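Local coordinates for D-lactate dehydrogenase (Fermentative) (Pseudomonas aeruginosa, PDB 6ABJ), which catalyses the NAD-dependent interconversion of pyruvate and D-lactate as a tetrameric member of the D-isomer specific 2-hydroxyacid dehydrogenase family, at residues 203-207 and 208-212; 229-233 and 234-238; 237-240 and 241-245; 294-297 and 298-302. All blocks are in the same frame, centred on the assembly; numbering follows the deposited sequence.

Interaction 1. Residues 203-207 and 208-212; sequences RYLAL and DALLA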
loop_
_atom_site.group_PDB
_atom_site.type_symbol
_atom_site.label_atom_id
_atom_site.label_comp_id
_atom_site.label_asym_id
_atom_site.label_seq_id
_atom_site.Cartn_x
_atom_site.Cartn_y
_atom_site.Cartn_z
ATOM N N ARG B 203 33.960 5.656 -21.655
ATOM C CA ARG B 203 35.361 5.893 -21.232
ATOM C C ARG B 203 35.706 4.864 -20.157
ATOM O O ARG B 203 35.076 4.831 -19.051
ATOM C CB ARG B 203 35.450 7.274 -20.610
ATOM C CG ARG B 203 36.628 8.108 -21.041
ATOM C CD ARG B 203 37.299 8.931 -20.000
ATOM N NE ARG B 203 36.437 9.632 -19.021
ATOM C CZ ARG B 203 36.750 9.747 -17.734
ATOM N NH1 ARG B 203 37.874 9.230 -17.248
ATOM N NH2 ARG B 203 35.984 10.396 -16.897
ATOM N N TYR B 204 36.748 4.077 -20.373
ATOM C CA TYR B 204 37.261 3.214 -19.293
ATOM C C TYR B 204 38.127 3.993 -18.366
ATOM O O TYR B 204 38.873 4.880 -18.813
ATOM C CB TYR B 204 38.051 1.976 -19.845
ATOM C CG TYR B 204 37.161 0.866 -20.342
ATOM C CD1 TYR B 204 36.746 0.856 -21.649
ATOM C CD2 TYR B 204 36.717 -0.136 -19.497
ATOM C CE1 TYR B 204 35.975 -0.145 -22.134
ATOM C CE2 TYR B 204 35.875 -1.110 -19.953
ATOM C CZ TYR B 204 35.559 -1.150 -21.293
ATOM O OH TYR B 204 34.730 -2.130 -21.816
ATOM N N LEU B 205 38.061 3.649 -17.076
ATOM C CA LEU B 205 38.869 4.252 -16.061
ATOM C C LEU B 205 39.012 3.325 -14.894
ATOM O O LEU B 205 38.396 2.287 -14.837
ATOM C CB LEU B 205 38.371 5.643 -15.638
ATOM C CG LEU B 205 36.881 5.996 -15.370
ATOM C CD1 LEU B 205 35.875 4.824 -15.277
ATOM C CD2 LEU B 205 36.661 7.046 -14.342
ATOM N N ALA B 206 39.854 3.690 -13.938
ATOM C CA ALA B 206 40.001 2.913 -12.731
ATOM C C ALA B 206 38.693 2.821 -11.904
ATOM O O ALA B 206 37.894 3.749 -11.893
ATOM C CB ALA B 206 41.095 3.513 -11.878
ATOM N N LEU B 207 38.510 1.695 -11.214
ATOM C CA LEU B 207 37.311 1.447 -10.435
ATOM C C LEU B 207 37.087 2.645 -9.492
ATOM O O LEU B 207 35.936 3.089 -9.342
ATOM C CB LEU B 207 37.428 0.164 -9.633
ATOM C CG LEU B 207 36.357 -0.232 -8.664
ATOM C CD1 LEU B 207 34.978 -0.267 -9.327
ATOM C CD2 LEU B 207 36.661 -1.554 -8.001
ATOM N N ASP B 208 38.134 3.070 -8.823
ATOM C CA ASP B 208 37.970 4.074 -7.784
ATOM C C ASP B 208 37.539 5.432 -8.350
ATOM O O ASP B 208 36.673 6.072 -7.788
ATOM C CB ASP B 208 39.199 4.156 -6.905
ATOM C CG ASP B 208 39.273 3.021 -5.889
ATOM O OD1 ASP B 208 38.250 2.379 -5.526
ATOM O OD2 ASP B 208 40.359 2.780 -5.396
ATOM N N ALA B 209 38.006 5.727 -9.553
ATOM C CA ALA B 209 37.631 6.932 -10.225
ATOM C C ALA B 209 36.200 6.838 -10.774
ATOM O O ALA B 209 35.429 7.796 -10.653
ATOM C CB ALA B 209 38.591 7.191 -11.328
ATOM N N LEU B 210 35.822 5.662 -11.292
ATOM C CA LEU B 210 34.430 5.415 -11.644
ATOM C C LEU B 210 33.490 5.693 -10.474
ATOM O O LEU B 210 32.468 6.387 -10.632
ATOM C CB LEU B 210 34.236 4.005 -12.161
ATOM C CG LEU B 210 32.839 3.663 -12.666
ATOM C CD1 LEU B 210 32.975 2.572 -13.756
ATOM C CD2 LEU B 210 32.004 3.163 -11.540
ATOM N N LEU B 211 33.825 5.185 -9.307
ATOM C CA LEU B 211 32.982 5.305 -8.156
ATOM C C LEU B 211 32.891 6.786 -7.728
ATOM O O LEU B 211 31.784 7.322 -7.409
ATOM C CB LEU B 211 33.475 4.403 -7.073
ATOM C CG LEU B 211 33.258 2.876 -7.265
ATOM C CD1 LEU B 211 33.951 2.095 -6.166
ATOM C CD2 LEU B 211 31.830 2.474 -7.307
ATOM N N ALA B 212 34.009 7.464 -7.726
ATOM C CA ALA B 212 33.963 8.903 -7.317
ATOM C C ALA B 212 33.231 9.808 -8.360
ATOM O O ALA B 212 32.638 10.792 -7.976
ATOM C CB ALA B 212 35.360 9.397 -7.113
#

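Interaction 2. Residues 229-233 and 234-238; sequences HLIDA and QRLAT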
loop_
_atom_site.group_PDB
_atom_site.type_symbol
_atom_site.label_atom_id
_atom_site.label_comp_id
_atom_site.label_asym_id
_atom_site.label_seq_id
_atom_site.Cartn_x
_atom_site.Cartn_y
_atom_site.Cartn_z
ATOM N N HIS B 229 31.886 -8.919 -2.250
ATOM C CA HIS B 229 31.795 -7.694 -1.464
ATOM C C HIS B 229 32.565 -6.553 -2.086
ATOM O O HIS B 229 33.088 -5.690 -1.408
ATOM C CB HIS B 229 32.127 -7.928 -0.008
ATOM C CG HIS B 229 31.080 -8.723 0.698
ATOM N ND1 HIS B 229 31.045 -8.878 2.060
ATOM C CD2 HIS B 229 29.966 -9.337 0.223
ATOM C CE1 HIS B 229 29.973 -9.579 2.395
ATOM N NE2 HIS B 229 29.319 -9.890 1.288
ATOM N N LEU B 230 32.545 -6.495 -3.412
ATOM C CA LEU B 230 33.196 -5.352 -4.114
ATOM C C LEU B 230 32.692 -4.034 -3.562
ATOM O O LEU B 230 33.469 -3.151 -3.227
ATOM C CB LEU B 230 32.927 -5.406 -5.601
ATOM C CG LEU B 230 33.694 -4.412 -6.455
ATOM C CD1 LEU B 230 35.141 -4.874 -6.517
ATOM C CD2 LEU B 230 33.110 -4.376 -7.842
ATOM N N ILE B 231 31.361 -3.903 -3.443
ATOM C CA ILE B 231 30.841 -2.699 -2.798
ATOM C C ILE B 231 30.677 -2.955 -1.295
ATOM O O ILE B 231 29.733 -3.583 -0.873
ATOM C CB ILE B 231 29.486 -2.263 -3.376
ATOM C CG1 ILE B 231 29.524 -2.142 -4.911
ATOM C CG2 ILE B 231 29.056 -0.959 -2.746
ATOM C CD1 ILE B 231 30.528 -1.182 -5.467
ATOM N N ASP B 232 31.642 -2.485 -0.541
ATOM C CA ASP B 232 31.714 -2.710 0.877
ATOM C C ASP B 232 31.731 -1.325 1.425
ATOM O O ASP B 232 31.583 -0.395 0.674
ATOM C CB ASP B 232 32.991 -3.520 1.260
ATOM C CG ASP B 232 34.295 -2.870 0.777
ATOM O OD1 ASP B 232 34.294 -1.681 0.387
ATOM O OD2 ASP B 232 35.359 -3.576 0.828
ATOM N N ALA B 233 31.943 -1.157 2.710
ATOM C CA ALA B 233 31.860 0.176 3.297
ATOM C C ALA B 233 32.844 1.212 2.721
ATOM O O ALA B 233 32.571 2.437 2.706
ATOM C CB ALA B 233 32.035 0.064 4.795
ATOM N N GLN B 234 33.990 0.710 2.277
ATOM C CA GLN B 234 35.058 1.513 1.700
ATOM C C GLN B 234 34.644 1.976 0.324
ATOM O O GLN B 234 34.696 3.106 0.015
ATOM C CB GLN B 234 36.359 0.679 1.608
ATOM C CG GLN B 234 37.346 1.040 0.493
ATOM C CD GLN B 234 38.123 -0.157 -0.071
ATOM O OE1 GLN B 234 38.183 -1.206 0.541
ATOM N NE2 GLN B 234 38.726 0.008 -1.232
ATOM N N ARG B 235 34.230 1.038 -0.488
ATOM C CA ARG B 235 33.776 1.393 -1.815
ATOM C C ARG B 235 32.569 2.352 -1.728
ATOM O O ARG B 235 32.482 3.297 -2.512
ATOM C CB ARG B 235 33.397 0.146 -2.613
ATOM C CG ARG B 235 34.516 -0.342 -3.508
ATOM C CD ARG B 235 35.716 -0.746 -2.673
ATOM N NE ARG B 235 36.381 -1.909 -3.241
ATOM C CZ ARG B 235 37.365 -1.845 -4.133
ATOM N NH1 ARG B 235 37.808 -0.668 -4.557
ATOM N NH2 ARG B 235 37.905 -2.962 -4.598
ATOM N N LEU B 236 31.643 2.124 -0.790
ATOM C CA LEU B 236 30.493 3.057 -0.629
ATOM C C LEU B 236 30.964 4.446 -0.287
ATOM O O LEU B 236 30.390 5.452 -0.756
ATOM C CB LEU B 236 29.484 2.612 0.447
ATOM C CG LEU B 236 28.699 1.411 0.053
ATOM C CD1 LEU B 236 28.022 0.837 1.255
ATOM C CD2 LEU B 236 27.707 1.763 -1.073
ATOM N N ALA B 237 31.954 4.546 0.606
ATOM C CA ALA B 237 32.448 5.867 0.956
ATOM C C ALA B 237 33.256 6.544 -0.188
ATOM O O ALA B 237 33.427 7.741 -0.188
ATOM C CB ALA B 237 33.284 5.782 2.238
ATOM N N THR B 238 33.696 5.785 -1.201
ATOM C CA THR B 238 34.385 6.337 -2.420
ATOM C C THR B 238 33.328 7.044 -3.346
ATOM O O THR B 238 33.565 8.115 -3.962
ATOM C CB THR B 238 35.121 5.149 -3.134
ATOM O OG1 THR B 238 35.975 4.461 -2.179
ATOM C CG2 THR B 238 35.928 5.574 -4.356
#

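Interaction 3. Residues 237-240 and 241-245; sequences ATMK and PGAML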
loop_
_atom_site.group_PDB
_atom_site.type_symbol
_atom_site.label_atom_id
_atom_site.label_comp_id
_atom_site.label_asym_id
_atom_site.label_seq_id
_atom_site.Cartn_x
_atom_site.Cartn_y
_atom_site.Cartn_z
ATOM N N ALA B 237 31.954 4.546 0.606
ATOM C CA ALA B 237 32.448 5.867 0.956
ATOM C C ALA B 237 33.256 6.544 -0.188
ATOM O O ALA B 237 33.427 7.741 -0.188
ATOM C CB ALA B 237 33.284 5.782 2.238
ATOM N N THR B 238 33.696 5.785 -1.201
ATOM C CA THR B 238 34.385 6.337 -2.420
ATOM C C THR B 238 33.328 7.044 -3.346
ATOM O O THR B 238 33.565 8.115 -3.962
ATOM C CB THR B 238 35.121 5.149 -3.134
ATOM O OG1 THR B 238 35.975 4.461 -2.179
ATOM C CG2 THR B 238 35.928 5.574 -4.356
ATOM N N MET B 239 32.118 6.493 -3.341
ATOM C CA MET B 239 31.066 7.010 -4.257
ATOM C C MET B 239 30.749 8.488 -4.060
ATOM O O MET B 239 30.979 9.032 -3.038
ATOM C CB MET B 239 29.824 6.175 -4.138
ATOM C CG MET B 239 30.059 4.796 -4.665
ATOM S SD MET B 239 28.779 3.610 -4.575
ATOM C CE MET B 239 27.469 4.526 -5.417
ATOM N N LYS B 240 30.172 9.118 -5.076
ATOM C CA LYS B 240 29.671 10.492 -5.030
ATOM C C LYS B 240 28.452 10.601 -4.089
ATOM O O LYS B 240 27.528 9.783 -4.163
ATOM C CB LYS B 240 29.257 10.913 -6.430
ATOM C CG LYS B 240 28.724 12.313 -6.630
ATOM C CD LYS B 240 28.687 12.558 -8.126
ATOM C CE LYS B 240 28.534 14.010 -8.512
ATOM N NZ LYS B 240 28.274 14.024 -9.984
ATOM N N PRO B 241 28.456 11.588 -3.191
ATOM C CA PRO B 241 27.362 11.712 -2.242
ATOM C C PRO B 241 26.041 11.857 -2.919
ATOM O O PRO B 241 25.916 12.622 -3.853
ATOM C CB PRO B 241 27.694 12.982 -1.485
ATOM C CG PRO B 241 29.244 12.990 -1.467
ATOM C CD PRO B 241 29.615 12.443 -2.821
ATOM N N GLY B 242 25.080 11.052 -2.518
ATOM C CA GLY B 242 23.741 11.100 -3.162
ATOM C C GLY B 242 23.608 10.243 -4.392
ATOM O O GLY B 242 22.538 10.217 -5.030
ATOM N N ALA B 243 24.618 9.436 -4.712
ATOM C CA ALA B 243 24.601 8.692 -5.933
ATOM C C ALA B 243 23.577 7.570 -5.819
ATOM O O ALA B 243 23.130 7.202 -4.721
ATOM C CB ALA B 243 25.972 8.115 -6.231
ATOM N N MET B 244 23.261 7.014 -6.959
ATOM C CA MET B 244 22.392 5.835 -7.071
ATOM C C MET B 244 23.240 4.578 -7.343
ATOM O O MET B 244 24.063 4.603 -8.249
ATOM C CB MET B 244 21.438 6.059 -8.233
ATOM C CG MET B 244 20.552 4.868 -8.566
ATOM S SD MET B 244 19.425 5.220 -9.932
ATOM C CE MET B 244 18.290 6.342 -9.182
ATOM N N LEU B 245 22.916 3.488 -6.652
ATOM C CA LEU B 245 23.527 2.166 -6.922
ATOM C C LEU B 245 22.486 1.155 -7.325
ATOM O O LEU B 245 21.459 1.005 -6.654
ATOM C CB LEU B 245 24.231 1.715 -5.642
ATOM C CG LEU B 245 24.919 0.355 -5.744
ATOM C CD1 LEU B 245 26.106 0.315 -6.702
ATOM C CD2 LEU B 245 25.396 -0.056 -4.346
#

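Interaction 4. Residues 294-297 and 298-302; sequences DDVL and ARLLS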
loop_
_atom_site.group_PDB
_atom_site.type_symbol
_atom_site.label_atom_id
_atom_site.label_comp_id
_atom_site.label_asym_id
_atom_site.label_seq_id
_atom_site.Cartn_x
_atom_site.Cartn_y
_atom_site.Cartn_z
ATOM N N ASP B 294 15.693 -11.737 8.604
ATOM C CA ASP B 294 16.881 -10.990 8.230
ATOM C C ASP B 294 16.795 -9.506 8.538
ATOM O O ASP B 294 16.077 -8.774 7.859
ATOM C CB ASP B 294 17.072 -11.200 6.723
ATOM C CG ASP B 294 18.388 -10.678 6.205
ATOM O OD1 ASP B 294 18.918 -9.707 6.784
ATOM O OD2 ASP B 294 18.876 -11.239 5.202
ATOM N N ASP B 295 17.537 -9.064 9.553
ATOM C CA ASP B 295 17.499 -7.683 9.991
ATOM C C ASP B 295 17.935 -6.686 8.911
ATOM O O ASP B 295 17.365 -5.595 8.765
ATOM C CB ASP B 295 18.416 -7.492 11.200
ATOM C CG ASP B 295 17.910 -8.188 12.472
ATOM O OD1 ASP B 295 16.739 -8.598 12.567
ATOM O OD2 ASP B 295 18.722 -8.299 13.401
ATOM N N VAL B 296 18.945 -7.075 8.143
ATOM C CA VAL B 296 19.532 -6.211 7.137
ATOM C C VAL B 296 18.549 -5.980 5.969
ATOM O O VAL B 296 18.242 -4.863 5.647
ATOM C CB VAL B 296 20.841 -6.788 6.637
ATOM C CG1 VAL B 296 21.348 -5.999 5.441
ATOM C CG2 VAL B 296 21.851 -6.739 7.771
ATOM N N LEU B 297 18.056 -7.054 5.378
ATOM C CA LEU B 297 17.043 -6.948 4.363
ATOM C C LEU B 297 15.820 -6.209 4.872
ATOM O O LEU B 297 15.275 -5.413 4.150
ATOM C CB LEU B 297 16.595 -8.332 3.861
ATOM C CG LEU B 297 15.604 -8.348 2.720
ATOM C CD1 LEU B 297 16.177 -7.653 1.511
ATOM C CD2 LEU B 297 15.222 -9.766 2.325
ATOM N N ALA B 298 15.363 -6.502 6.092
ATOM C CA ALA B 298 14.158 -5.809 6.601
ATOM C C ALA B 298 14.389 -4.262 6.620
ATOM O O ALA B 298 13.472 -3.447 6.293
ATOM C CB ALA B 298 13.756 -6.306 7.963
ATOM N N ARG B 299 15.567 -3.878 6.995
ATOM C CA ARG B 299 15.899 -2.463 7.121
ATOM C C ARG B 299 15.994 -1.834 5.722
ATOM O O ARG B 299 15.469 -0.756 5.505
ATOM C CB ARG B 299 17.207 -2.252 7.882
ATOM C CG ARG B 299 17.566 -0.778 8.108
ATOM C CD ARG B 299 16.562 -0.141 9.005
ATOM N NE ARG B 299 17.090 1.013 9.738
ATOM C CZ ARG B 299 16.675 2.280 9.646
ATOM N NH1 ARG B 299 15.740 2.656 8.787
ATOM N NH2 ARG B 299 17.233 3.199 10.398
ATOM N N LEU B 300 16.601 -2.545 4.767
ATOM C CA LEU B 300 16.662 -2.043 3.406
ATOM C C LEU B 300 15.289 -1.820 2.823
ATOM O O LEU B 300 15.060 -0.780 2.192
ATOM C CB LEU B 300 17.417 -3.031 2.489
ATOM C CG LEU B 300 18.911 -3.089 2.779
ATOM C CD1 LEU B 300 19.557 -4.284 2.030
ATOM C CD2 LEU B 300 19.576 -1.785 2.378
ATOM N N LEU B 301 14.399 -2.791 3.018
ATOM C CA LEU B 301 13.070 -2.720 2.505
ATOM C C LEU B 301 12.233 -1.475 2.969
ATOM O O LEU B 301 11.373 -1.068 2.236
ATOM C CB LEU B 301 12.271 -3.973 2.773
ATOM C CG LEU B 301 12.793 -5.159 1.937
ATOM C CD1 LEU B 301 12.279 -6.469 2.544
ATOM C CD2 LEU B 301 12.436 -5.073 0.462
ATOM N N SER B 302 12.598 -0.891 4.110
ATOM C CA SER B 302 11.919 0.227 4.733
ATOM C C SER B 302 12.138 1.601 4.147
ATOM O O SER B 302 11.300 2.504 4.280
ATOM C CB SER B 302 12.417 0.343 6.184
ATOM O OG SER B 302 11.964 -0.695 7.029
#

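Interaction 1. Residues 203-207 and 208-212
L205 lays its two methyl groups on the first turn of the helix that follows it. Its CD1 rests on L210, 3.6 Å from CB, while its CD2 sits between the backbone N of L210 and CB of A209, 3.6 Å from the latter. The L205 and L210 side chains cross at about a right angle. CG of L205 sits between the backbone N and the carbonyl carbon (chi1 44°), a crowded arrangement that folds the branched end onto the helix. The small A209 suits this place, consistent with CD2 of L205 lying so close to the helix backbone, 3.5 Å from L210 N. A second apolar pair lies one turn apart on the helix: CD1 of L207 approaches CD1 of L211 at 4.1 Å, the two chains meeting at a slant.

The polar part belongs to the backbone. A206 is the N-cap residue, and since alanine has no polar side chain, its contribution to the helix start is its carbonyl. A206 O accepts from L210 N at 2.9 Å in a nearly straight bond (172°) and takes a weak second bond from A209 N. The next bond of the helix runs from L211 N to L207 O, at 3.0 Å.

Strand 203-204 is the outermost strand on its side of the parallel Rossmann sheet, beside strand 185-189, where L205 also touches L187. L207, L210 and L211 all rest on I166 of strand 162-166. Helix 233-238 also covers L207 and L211, through R235.

Interaction 2. Residues 229-233 and 234-238
The backbone is extended only at I231 and D232 before it turns into the helix, bringing CA of I231 and CA of R235 to 5.1 Å. D232 is the N-cap residue, while A233 already has helical angles. The first helical bonds run from L236 N to D232 O at 2.9 Å and from A237 N to A233 O at 3.0 Å.

The carboxylate of D232 adds the cap. With CG between the backbone N and the carbonyl carbon (chi1 56°), OD1 reaches the start of the helix and accepts from R235 N at 2.9 Å, an almost perfectly straight bond (178°). Q234 N gives the same oxygen a weak bond. Aspartate fits here because its short side chain can reach the N-H groups of the first turn, which have no preceding turn to bond to.

The first torsion of R235 (chi1 -96°) puts CG 3.0 Å from L230 O; bends at the second and third then carry the guanidinium on, with NH2 3.9 Å from CD1 of L230. On the buried side, CG2 of I231 presses on CD2 of L236 at 3.5 Å, tighter than usual for carbons, with the two branched chains about perpendicular.

The amide donors and the helix end would favour a negative charge on D232, probably lowering its pKa. NE of R235, 4.2 Å from D232 OD1, lies beyond a salt bridge and would add a longer-range attraction; its NH1 also makes a long, weak ion pair with D208.

Interaction 3. Residues 237-240 and 241-245
The flat K240-P241 peptide opens this turn. Over one face stands the side chain of K240, whose CG is 3.5 Å from P241 N; beyond the other face lies the carbonyl O of M239, 3.6 Å from the same nitrogen. A243 gathers at the carbonyl end of the peptide: its N donates to K240 O at 3.0 Å, tilted 30° from the carbonyl plane, and its CB touches that oxygen at 3.1 Å.

This bond closes a type II beta turn from K240 to A243. P241 suits the second position, since its ring holds phi near the value needed there. G242 suits the third, where phi is positive (87°) and a side chain would be jammed against the carbonyl O of P241.

M239, just before the turn, supplies the apolar contact. Its flexible chain bends at the third torsion, bringing CE to 4.0 Å from CB of A243 and 4.3 Å from CB of L245. K240 instead runs fully extended, and its NZ forms a salt bridge with D215.

The turn joins helix 233-238 to strand 243-247 and so completes a beta-alpha-beta crossover that began with strand 216-219. In the sheet, strand 243-247 lies between strands 216-219 and 268-273. M239 fills the layer between helix and sheet, packing on L211 of helix 207-213, V217 and L268.

Interaction 4. Residues 294-297 and 298-302
L297 and L301 meet through different first torsions: CG of L297 is anti to its backbone N (chi1 -176°), whereas CG of L301 lies beside its own (chi1 -70°). These torsions bring CD1 of L301 to 3.8 Å from CG of L297, the two chains meeting at a slant. V296 and L300 form a looser pair, CG1 to CD1 at 4.2 Å. These branched chains give the short helix its apolar sides, while small A298 sets its CB 3.4 Å from D294 O.

D294 caps the helix. OD1 accepts from L297 N at 3.1 Å, from well above the carboxylate plane, and weakly from V296 N; OD2 bonds to Y276 OH. D294 O starts the backbone series, accepting from A298 N at 3.0 Å.

The charged ends of D295 and R299 are engaged between chains: D295 pairs with R299 of a second subunit, and R299 with D295 of that same subunit, as salt bridges. L297 and L301 also touch F148 and T143 of a third subunit. Helix 295-302 links strand 268-273 to strand 306-308 in a beta-alpha-beta unit, and V296 and L300 pack on helix 256-265.

Overall arrangement
All four contacts lie in the NAD-binding Rossmann domain and follow one another along the chain. Interactions 1, 2 and 3 form a cluster: the centre of interaction 1 is about 13 Å from those of interactions 2 and 3, which are about 10 Å apart and share A237 and T238 of helix 233-238. There helices 207-213 and 233-238 touch, and interactions 1 and 3 both reach the seven-stranded parallel sheet. Interaction 4 stands apart, its centre about 29 Å from that of interaction 1, near the opposite end of the strand order. No other subunit touches the cluster, which packs two helices and the sheet within one chain, whereas interaction 4 also meets two other subunits.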